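Local atomic coordinates of group 1 truncated hemoglobin (Tetrahymena pyriformis, PDB entry 3AQ9), a protein that binds one heme per monomer in a 2/2 globin fold and probably binds oxygen, with a proposed role in nitric oxide detoxification. Residues 6-11 with 59-64; 19-24 with 49-54. The protein carries 1 engineered substitution. One frame throughout, in Å; residues are numbered along the deposited sequence.

Interaction 1 of 2, residues 6-11 with 59-64; sequences TIYEKL and GGPNHY. With HEM (protoporphyrin IX containing Fe), chain C.
Thr6 OG1 accepts the backbone N-H of Glu9, with Glu9 N 3.0 Å away, and pairs at 2.7 Å with a water molecule. The same water donates to Gly59 O at 2.8 Å, and because no direct hydrogen bond joins 6-11 to 59-64, this bridge carries the polar link between them. Two helix-terminal motifs meet here. Thr6 and Glu9 form the capping box that opens helix 7-11, whereas Gly59, with positive phi, is the C-prime residue of the Schellman motif closing helix 43-57. The box is completed by Thr6 N, which donates to the anti lone pair of Glu9 OE1 with an N-H...O angle of 158°. A chi1 of 54° sets Thr6 OG1 between its own N and carbonyl carbon, facing the helix start, and turns CG2 against Gly59 O at 3.4 Å. The apolar half belongs to Tyr8. Gly60 CA lies over one face of its ring, 3.7 Å from the centroid and 23° off the normal, a CH-pi contact displaced toward the rim on the CD2 side. Farther along the ring, Pro61 CD approaches Tyr8 CE2 to 3.8 Å, the two side chains crossing at about a right angle. A beta carbon on Gly59 would collide with Thr6 CB, and one on Gly60 with Tyr8 CD2. An alanine in place of Tyr8 would probably leave Gly60 CA and Pro61 CD without their aromatic partner and open a gap beside Thr55 and Met17, which the ring also touches. At the far end of 59-64, Tyr64 OH, hydrogen-bonded to Lys67 O, comes within 3.5 Å of the heme methyl carbon CMD.

Interaction 2 of 2, residues 19-24 with 49-54; sequences AAVPLF and QETDFL. Engineered in segment 49-54: Glu50 (natural residue Gln). With HEM (protoporphyrin IX containing Fe), chain C.
The Phe24 ring and the Glu50 carboxylate meet with their planes 66° apart, Glu50 OE2 approaching Phe24 CE2 to 3.5 Å, while Val21 O lies at the ring's edge, in its plane. On the heme side, the vinyl carbon CBC lies in plane at the edge of the Phe53 ring. Glu50 is an engineered replacement for glutamine. Its CG stands anti to the backbone N (chi1 -171°) and its chain bends at chi2, bringing the carboxylate over the distal side of the heme. There Glu50 OE1 accepts from a water, whose oxygen is 3.1 Å away, and also bonds to Gln46 NE2. That water is a ligand of the heme iron, with its oxygen 2.2 Å from FE, so the carboxylate joins the iron site through one water. Away from the iron no hydrogen bond crosses the contact, and van der Waals touches make it up. Val21 CG2 rests 3.5 Å from Thr51 OG1, a van der Waals approach, as that hydroxyl is hydrogen-bonded to Thr47 O within its own helix. The same methyl reaches Leu54 CD1 at 4.2 Å, and the other branch of Leu54, CD2, touches heme CBC at 3.9 Å. One leucine thus spans the helix pair and the cofactor. The short axes pass 9.7 Å apart at 125°, a steep crossing of the distal helices B and E in globin lettering. Met17, a turn earlier on helix 13-28, packs on Thr51 and Leu54, and Phe24 also leans on Ile86 and Thr93 of helix 80-96.

Interaction 1 is a surface contact and interaction 2 a buried one, their centres about 12 Å apart, yet both involve helix 43-57: interaction 2 uses its middle, interaction 1 the loop just past its C-terminal end. The other partners, helix 7-11 and helix 13-28, are consecutive in the chain. The chemistry differs with depth. At the surface, glycine backbone, a tyrosine face and a bridging water make the join; inside, Val21, Leu54 and Phe24 pack beside the engineered Glu50, whose carboxylate turns to the iron-bound water and to Gln46. The two meet directly where Tyr64 CE2 packs 3.4 Å from Phe53 CD1, an edge-to-face pair, and both residues touch the heme.

Interaction 1 of 2, residues 6-11 with 59-64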
# COMPACT_ATOMS: atom_id res chain seq x y z
N THR A 6 12.24 5.45 -12.04
CA THR A 6 11.00 5.67 -11.35
C THR A 6 11.22 5.13 -9.89
O THR A 6 12.22 4.43 -9.65
CB THR A 6 9.92 4.81 -11.99
OG1 THR A 6 10.37 3.45 -12.01
CG2 THR A 6 9.58 5.30 -13.47
N ILE A 7 10.33 5.48 -8.97
CA ILE A 7 10.42 4.94 -7.60
C ILE A 7 10.31 3.42 -7.66
O ILE A 7 11.06 2.71 -6.97
CB ILE A 7 9.31 5.56 -6.70
CG1 ILE A 7 9.62 7.05 -6.56
CG2 ILE A 7 9.23 4.75 -5.35
CD1 ILE A 7 8.24 7.79 -5.96
N TYR A 8 9.40 2.93 -8.48
CA TYR A 8 9.33 1.49 -8.73
C TYR A 8 10.68 0.86 -9.11
O TYR A 8 11.05 -0.17 -8.50
CB TYR A 8 8.34 1.25 -9.85
CG TYR A 8 8.25 -0.21 -10.35
CD1 TYR A 8 7.40 -1.05 -9.58
CD2 TYR A 8 8.75 -0.61 -11.62
CE1 TYR A 8 7.21 -2.33 -10.01
CE2 TYR A 8 8.51 -1.96 -12.07
CZ TYR A 8 7.62 -2.70 -11.16
OH TYR A 8 7.21 -4.00 -11.36
N GLU A 9 11.43 1.47 -10.04
CA GLU A 9 12.74 0.85 -10.38
C GLU A 9 13.70 0.98 -9.15
O GLU A 9 14.52 0.05 -8.86
CB GLU A 9 13.29 1.59 -11.56
CG GLU A 9 12.58 1.28 -12.80
CD GLU A 9 13.09 2.14 -14.00
OE1 GLU A 9 13.17 3.37 -13.94
OE2 GLU A 9 13.49 1.54 -14.99
N LYS A 10 13.61 2.13 -8.46
CA LYS A 10 14.52 2.37 -7.36
C LYS A 10 14.28 1.34 -6.24
O LYS A 10 15.23 0.98 -5.53
CB LYS A 10 14.36 3.80 -6.85
CG LYS A 10 15.07 4.84 -7.74
CD LYS A 10 14.51 6.25 -7.40
CE LYS A 10 15.32 7.42 -8.09
NZ LYS A 10 14.67 8.58 -7.39
N LEU A 11 13.03 0.91 -6.08
CA LEU A 11 12.66 -0.14 -5.05
C LEU A 11 13.18 -1.51 -5.38
O LEU A 11 13.18 -2.38 -4.50
CB LEU A 11 11.07 -0.27 -4.92
CG LEU A 11 10.59 0.90 -4.31
CD1 LEU A 11 9.07 0.88 -4.31
CD2 LEU A 11 11.24 1.02 -2.88
N GLY A 59 5.16 4.15 -10.73
CA GLY A 59 5.84 4.40 -11.99
C GLY A 59 6.24 3.16 -12.73
O GLY A 59 6.95 3.23 -13.73
N GLY A 60 5.80 1.99 -12.23
CA GLY A 60 5.93 0.76 -13.01
C GLY A 60 4.84 0.58 -14.05
O GLY A 60 4.13 1.57 -14.36
N PRO A 61 4.72 -0.62 -14.64
CA PRO A 61 3.67 -0.84 -15.64
C PRO A 61 2.28 -0.57 -15.05
O PRO A 61 2.07 -0.70 -13.87
CB PRO A 61 3.77 -2.34 -15.92
CG PRO A 61 5.28 -2.65 -15.68
CD PRO A 61 5.57 -1.87 -14.49
N ASN A 62 1.38 -0.04 -15.88
CA ASN A 62 0.04 0.28 -15.39
C ASN A 62 -0.92 -0.79 -15.88
O ASN A 62 -1.37 -0.79 -17.05
CB ASN A 62 -0.33 1.66 -16.00
CG ASN A 62 -1.75 2.08 -15.69
OD1 ASN A 62 -2.22 3.14 -16.22
ND2 ASN A 62 -2.41 1.36 -14.87
N HIS A 63 -1.18 -1.76 -15.00
CA HIS A 63 -2.19 -2.78 -15.27
C HIS A 63 -3.27 -2.80 -14.17
O HIS A 63 -3.95 -3.83 -14.01
CB HIS A 63 -1.50 -4.20 -15.29
CG HIS A 63 -0.49 -4.31 -16.40
ND1 HIS A 63 -0.82 -4.00 -17.71
CD2 HIS A 63 0.83 -4.65 -16.41
CE1 HIS A 63 0.26 -4.12 -18.48
NE2 HIS A 63 1.26 -4.56 -17.72
N TYR A 64 -3.47 -1.66 -13.48
CA TYR A 64 -4.41 -1.64 -12.38
C TYR A 64 -5.80 -1.48 -12.96
O TYR A 64 -6.07 -0.44 -13.62
CB TYR A 64 -4.11 -0.47 -11.48
CG TYR A 64 -5.12 -0.38 -10.35
CD1 TYR A 64 -5.19 -1.47 -9.45
CD2 TYR A 64 -6.02 0.64 -10.30
CE1 TYR A 64 -6.09 -1.46 -8.42
CE2 TYR A 64 -6.96 0.70 -9.23
CZ TYR A 64 -7.00 -0.44 -8.32
OH TYR A 64 -7.96 -0.41 -7.30
CHA HEM C . -9.39 -2.24 -0.87
CHB HEM C . -8.58 -1.47 3.91
CHC HEM C . -5.61 2.16 2.81
CHD HEM C . -5.35 0.34 -1.74
C1A HEM C . -9.43 -2.34 0.51
C2A HEM C . -10.29 -3.23 1.30
C3A HEM C . -10.03 -3.04 2.58
C4A HEM C . -9.05 -1.98 2.71
CMA HEM C . -10.59 -3.71 3.84
CAA HEM C . -11.20 -4.35 0.64
CBA HEM C . -12.71 -4.54 0.86
CGA HEM C . -12.79 -6.07 0.26
O1A HEM C . -12.77 -6.23 -1.01
O2A HEM C . -12.46 -7.11 0.96
C1B HEM C . -7.74 -0.32 3.98
C2B HEM C . -7.50 0.35 5.24
C3B HEM C . -6.75 1.42 4.92
C4B HEM C . -6.51 1.31 3.50
CMB HEM C . -8.02 -0.02 6.63
CAB HEM C . -6.28 2.49 5.91
CBB HEM C . -6.45 3.71 5.45
C1C HEM C . -5.22 1.93 1.48
C2C HEM C . -4.13 2.59 0.82
C3C HEM C . -4.08 2.05 -0.42
C4C HEM C . -5.10 1.05 -0.56
CMC HEM C . -3.20 3.68 1.50
CAC HEM C . -3.06 2.32 -1.58
CBC HEM C . -2.28 3.40 -1.58
C1D HEM C . -6.46 -0.50 -1.88
C2D HEM C . -6.73 -1.19 -3.12
C3D HEM C . -7.94 -1.93 -2.85
C4D HEM C . -8.27 -1.63 -1.49
CMD HEM C . -5.99 -1.17 -4.46
CAD HEM C . -8.66 -2.84 -3.81
CBD HEM C . -9.63 -2.18 -4.68
CGD HEM C . -10.17 -3.21 -5.69
O1D HEM C . -10.74 -2.81 -6.71
O2D HEM C . -10.28 -4.45 -5.30
NA HEM C . -8.71 -1.60 1.44
NB HEM C . -7.18 0.23 2.81
NC HEM C . -5.80 1.02 0.64
ND HEM C . -7.36 -0.80 -0.82
FE HEM C . -7.29 -0.27 1.02
O HOH W 1 9.49 2.06 -14.11
O HOH W 2 -5.72 -1.78 1.36

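Interaction 2 of 2, residues 19-24 with 49-54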
# COMPACT_ATOMS: atom_id res chain seq x y z
N ALA A 19 7.47 -9.08 -3.44
CA ALA A 19 7.87 -9.42 -2.05
C ALA A 19 7.30 -8.36 -1.05
O ALA A 19 6.87 -8.71 0.06
CB ALA A 19 9.41 -9.49 -1.95
N ALA A 20 7.22 -7.10 -1.44
CA ALA A 20 6.81 -6.06 -0.48
C ALA A 20 5.33 -6.18 -0.08
O ALA A 20 4.98 -6.03 1.08
CB ALA A 20 7.04 -4.71 -1.16
N VAL A 21 4.46 -6.47 -1.07
CA VAL A 21 3.02 -6.45 -0.68
C VAL A 21 2.67 -7.54 0.35
O VAL A 21 2.00 -7.21 1.33
CB VAL A 21 2.08 -6.44 -1.90
CG1 VAL A 21 0.62 -6.43 -1.39
CG2 VAL A 21 2.32 -5.09 -2.63
N PRO A 22 3.13 -8.79 0.20
CA PRO A 22 2.77 -9.81 1.24
C PRO A 22 3.47 -9.54 2.56
O PRO A 22 2.94 -9.86 3.64
CB PRO A 22 3.23 -11.14 0.67
CG PRO A 22 3.46 -10.87 -0.82
CD PRO A 22 3.62 -9.40 -1.08
N LEU A 23 4.66 -8.91 2.48
CA LEU A 23 5.31 -8.58 3.78
C LEU A 23 4.54 -7.46 4.47
O LEU A 23 4.25 -7.48 5.70
CB LEU A 23 6.77 -8.14 3.59
CG LEU A 23 7.52 -7.73 4.87
CD1 LEU A 23 7.27 -8.74 6.11
CD2 LEU A 23 9.07 -7.50 4.52
N PHE A 24 4.10 -6.48 3.70
CA PHE A 24 3.32 -5.40 4.22
C PHE A 24 2.02 -5.97 4.78
O PHE A 24 1.64 -5.62 5.91
CB PHE A 24 3.04 -4.48 3.03
CG PHE A 24 1.85 -3.54 3.18
CD1 PHE A 24 1.95 -2.41 4.05
CD2 PHE A 24 0.67 -3.75 2.48
CE1 PHE A 24 0.84 -1.55 4.18
CE2 PHE A 24 -0.43 -2.84 2.58
CZ PHE A 24 -0.34 -1.76 3.41
N GLN A 49 -4.51 -7.02 -6.45
CA GLN A 49 -4.95 -5.66 -6.78
C GLN A 49 -4.01 -4.62 -6.26
O GLN A 49 -3.69 -3.60 -6.90
CB GLN A 49 -6.36 -5.40 -6.13
CG GLN A 49 -7.42 -6.24 -6.79
CD GLN A 49 -7.49 -5.91 -8.31
OE1 GLN A 49 -7.78 -4.79 -8.67
NE2 GLN A 49 -7.27 -6.81 -9.11
N GLU A 50 -3.62 -4.76 -5.01
CA GLU A 50 -2.73 -3.76 -4.40
C GLU A 50 -1.33 -3.76 -5.00
O GLU A 50 -0.70 -2.70 -5.17
CB GLU A 50 -2.73 -4.02 -2.88
CG GLU A 50 -2.05 -2.98 -2.11
CD GLU A 50 -2.85 -2.67 -0.79
OE1 GLU A 50 -3.71 -3.54 -0.27
OE2 GLU A 50 -2.32 -1.80 -0.16
N THR A 51 -0.84 -4.93 -5.35
CA THR A 51 0.45 -4.96 -6.11
C THR A 51 0.23 -4.19 -7.44
O THR A 51 1.07 -3.34 -7.81
CB THR A 51 0.88 -6.37 -6.43
OG1 THR A 51 1.07 -7.11 -5.19
CG2 THR A 51 2.24 -6.38 -7.22
N ASP A 52 -0.87 -4.45 -8.14
CA ASP A 52 -1.05 -3.68 -9.43
C ASP A 52 -1.18 -2.19 -9.12
O ASP A 52 -0.69 -1.36 -9.90
CB ASP A 52 -2.38 -4.09 -10.11
CG ASP A 52 -2.33 -5.51 -10.71
OD1 ASP A 52 -3.40 -6.06 -11.06
OD2 ASP A 52 -1.23 -6.08 -10.94
N PHE A 53 -1.89 -1.85 -8.07
CA PHE A 53 -2.12 -0.42 -7.78
C PHE A 53 -0.82 0.32 -7.40
O PHE A 53 -0.48 1.36 -7.97
CB PHE A 53 -3.10 -0.24 -6.59
CG PHE A 53 -3.50 1.19 -6.41
CD1 PHE A 53 -4.29 1.77 -7.38
CD2 PHE A 53 -3.15 1.91 -5.24
CE1 PHE A 53 -4.75 3.13 -7.24
CE2 PHE A 53 -3.56 3.24 -5.10
CZ PHE A 53 -4.39 3.87 -6.09
N LEU A 54 -0.04 -0.25 -6.47
CA LEU A 54 1.20 0.40 -6.09
C LEU A 54 2.21 0.36 -7.23
O LEU A 54 2.98 1.31 -7.36
CB LEU A 54 1.82 -0.22 -4.82
CG LEU A 54 0.91 -0.06 -3.59
CD1 LEU A 54 1.67 -0.93 -2.41
CD2 LEU A 54 0.68 1.42 -3.20
CHA HEM C . -9.39 -2.24 -0.87
CHB HEM C . -8.58 -1.47 3.91
CHC HEM C . -5.61 2.16 2.81
CHD HEM C . -5.35 0.34 -1.74
C1A HEM C . -9.43 -2.34 0.51
C2A HEM C . -10.29 -3.23 1.30
C3A HEM C . -10.03 -3.04 2.58
C4A HEM C . -9.05 -1.98 2.71
CMA HEM C . -10.59 -3.71 3.84
CAA HEM C . -11.20 -4.35 0.64
CBA HEM C . -12.71 -4.54 0.86
CGA HEM C . -12.79 -6.07 0.26
O1A HEM C . -12.77 -6.23 -1.01
O2A HEM C . -12.46 -7.11 0.96
C1B HEM C . -7.74 -0.32 3.98
C2B HEM C . -7.50 0.35 5.24
C3B HEM C . -6.75 1.42 4.92
C4B HEM C . -6.51 1.31 3.50
CMB HEM C . -8.02 -0.02 6.63
CAB HEM C . -6.28 2.49 5.91
CBB HEM C . -6.45 3.71 5.45
C1C HEM C . -5.22 1.93 1.48
C2C HEM C . -4.13 2.59 0.82
C3C HEM C . -4.08 2.05 -0.42
C4C HEM C . -5.10 1.05 -0.56
CMC HEM C . -3.20 3.68 1.50
CAC HEM C . -3.06 2.32 -1.58
CBC HEM C . -2.28 3.40 -1.58
C1D HEM C . -6.46 -0.50 -1.88
C2D HEM C . -6.73 -1.19 -3.12
C3D HEM C . -7.94 -1.93 -2.85
C4D HEM C . -8.27 -1.63 -1.49
CMD HEM C . -5.99 -1.17 -4.46
CAD HEM C . -8.66 -2.84 -3.81
CBD HEM C . -9.63 -2.18 -4.68
CGD HEM C . -10.17 -3.21 -5.69
O1D HEM C . -10.74 -2.81 -6.71
O2D HEM C . -10.28 -4.45 -5.30
NA HEM C . -8.71 -1.60 1.44
NB HEM C . -7.18 0.23 2.81
NC HEM C . -5.80 1.02 0.64
ND HEM C . -7.36 -0.80 -0.82
FE HEM C . -7.29 -0.27 1.02
O HOH W 2 -5.72 -1.78 1.36